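Side-chain contact in putative exonuclease (Eubacterium rectale, PDB 3L0A), which is a putative exonuclease of a PDDEXK-like family, probably a hydrolase, and binds a zinc ion through four cysteines: residues Ser60-Tyr65 and Glu96-Ile101. Residues are numbered along the deposited sequence; the frame is centred on the assembly and turned at random.
Sequences SYVDSY and EIIARI
Val62 on helix 54-67 and Ile98 on helix 89-102 mark the nearest backbone approach, their CA atoms 7.0 Å apart, and Val62, Tyr65 and Ile98 meet between the two helices. Ile98 carries the contact from its side and touches two residues about one turn apart, Val62 and Tyr65. Its CG1 rests against the fork of the valine, with Ile98 CG1 4.1 Å from both Val62 CG1 and Val62 CG2, as the two side chains run past each other in opposite senses. The CG2 methyl goes to the tyrosine ring. With CG1 beside the backbone N (chi1 -72°), CG2 is left anti to that N and lies over one face of the Tyr65 ring: Ile98 CG2 is 3.9 Å from the centroid, 27° off the normal. This CH-pi contact is displaced toward the rim, the closest pair being Ile98 CG2 and Tyr65 CE2 at 3.6 Å. Ile98 CD1, at the end of the other arm, comes against the root of the tyrosine, 3.7 Å from Tyr65 CB. Cut back to an alanine here, the side chain would lose both arms, and a gap would probably open beside the valine fork and over the tyrosine face. The two tyrosine hydroxyls tie the same helices together: Tyr65 OH hydrogen-bonds Glu102 OE2, which probably limits how far the ring can swing off the isoleucine, and Tyr61 OH reaches Glu95 OE2. Arg100 hydrogen-bonds the backbone oxygens of Arg248 and Arg251 of a second subunit. Helix 70-76 packs on Tyr61 and Ser64, helix 105-110 on Ile101, and strand 140-147 of the mixed sheet is met by both helices, through Val62 and Ile101 on Leu144 and Ile97 on Val146.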
# COMPACT_ATOMS: atom_id res chain seq x y z
N SER A 60 11.65 18.40 11.44
CA SER A 60 12.01 19.49 12.38
C SER A 60 13.04 19.02 13.48
O SER A 60 13.84 19.84 14.02
CB SER A 60 10.80 20.12 13.09
OG SER A 60 10.06 21.01 12.27
N TYR A 61 13.02 17.73 13.79
CA TYR A 61 13.90 17.17 14.80
C TYR A 61 15.32 17.33 14.30
O TYR A 61 16.21 17.76 15.05
CB TYR A 61 13.59 15.68 15.02
CG TYR A 61 14.37 14.99 16.14
CD1 TYR A 61 15.60 14.41 15.91
CD2 TYR A 61 13.84 14.89 17.42
CE1 TYR A 61 16.28 13.72 16.93
CE2 TYR A 61 14.50 14.21 18.43
CZ TYR A 61 15.73 13.64 18.19
OH TYR A 61 16.40 13.00 19.22
N VAL A 62 15.49 17.00 13.03
CA VAL A 62 16.77 17.09 12.37
C VAL A 62 17.20 18.54 12.21
O VAL A 62 18.38 18.84 12.46
CB VAL A 62 16.75 16.37 11.03
CG1 VAL A 62 18.04 16.62 10.34
CG2 VAL A 62 16.49 14.82 11.21
N ASP A 63 16.29 19.43 11.81
CA ASP A 63 16.64 20.89 11.77
C ASP A 63 17.16 21.34 13.11
O ASP A 63 18.20 22.01 13.25
CB ASP A 63 15.42 21.77 11.50
CG ASP A 63 15.06 21.86 10.06
OD1 ASP A 63 15.94 21.65 9.21
OD2 ASP A 63 13.88 22.16 9.78
N SER A 64 16.41 20.97 14.13
CA SER A 64 16.75 21.35 15.46
C SER A 64 18.12 20.81 15.91
O SER A 64 18.83 21.51 16.64
CB SER A 64 15.68 20.96 16.44
OG SER A 64 15.93 21.73 17.60
N TYR A 65 18.47 19.59 15.49
CA TYR A 65 19.81 19.06 15.80
C TYR A 65 20.88 20.01 15.25
O TYR A 65 21.77 20.42 16.00
CB TYR A 65 20.04 17.63 15.28
CG TYR A 65 21.46 17.19 15.45
CD1 TYR A 65 21.93 16.77 16.67
CD2 TYR A 65 22.35 17.25 14.42
CE1 TYR A 65 23.24 16.42 16.83
CE2 TYR A 65 23.63 16.91 14.57
CZ TYR A 65 24.07 16.50 15.79
OH TYR A 65 25.35 16.14 15.94
N GLU A 96 19.56 8.05 13.33
CA GLU A 96 20.33 7.20 12.41
C GLU A 96 20.69 7.97 11.15
O GLU A 96 21.82 7.89 10.64
CB GLU A 96 19.58 5.90 12.04
CG GLU A 96 19.89 4.70 12.98
CD GLU A 96 19.02 3.44 12.70
OE1 GLU A 96 18.09 3.48 11.84
OE2 GLU A 96 19.28 2.41 13.38
N ILE A 97 19.71 8.69 10.65
CA ILE A 97 19.91 9.50 9.46
C ILE A 97 20.95 10.59 9.77
O ILE A 97 21.85 10.79 8.99
CB ILE A 97 18.63 10.16 8.98
CG1 ILE A 97 17.60 9.11 8.56
CG2 ILE A 97 18.94 11.06 7.85
CD1 ILE A 97 16.21 9.65 8.42
N ILE A 98 20.83 11.27 10.91
CA ILE A 98 21.82 12.34 11.25
C ILE A 98 23.26 11.80 11.26
O ILE A 98 24.20 12.47 10.78
CB ILE A 98 21.52 12.98 12.60
CG1 ILE A 98 20.26 13.86 12.50
CG2 ILE A 98 22.67 13.78 13.14
CD1 ILE A 98 19.67 14.22 13.90
N ALA A 99 23.45 10.64 11.86
CA ALA A 99 24.79 10.06 11.95
C ALA A 99 25.32 9.73 10.57
O ALA A 99 26.51 9.83 10.30
CB ALA A 99 24.77 8.79 12.81
N ARG A 100 24.41 9.32 9.69
CA ARG A 100 24.76 8.96 8.33
C ARG A 100 25.28 10.16 7.53
O ARG A 100 26.31 10.07 6.83
CB ARG A 100 23.60 8.27 7.63
CG ARG A 100 23.89 7.95 6.17
CD ARG A 100 25.10 7.06 6.06
NE ARG A 100 25.45 6.69 4.71
CZ ARG A 100 26.49 7.16 4.01
NH1 ARG A 100 27.32 8.09 4.47
NH2 ARG A 100 26.70 6.69 2.82
N ILE A 101 24.56 11.27 7.66
CA ILE A 101 24.96 12.60 7.13
C ILE A 101 26.30 13.03 7.69
O ILE A 101 27.19 13.52 6.98
CB ILE A 101 23.90 13.65 7.53
CG1 ILE A 101 22.62 13.50 6.70
CG2 ILE A 101 24.39 15.04 7.37
CD1 ILE A 101 21.37 14.37 7.26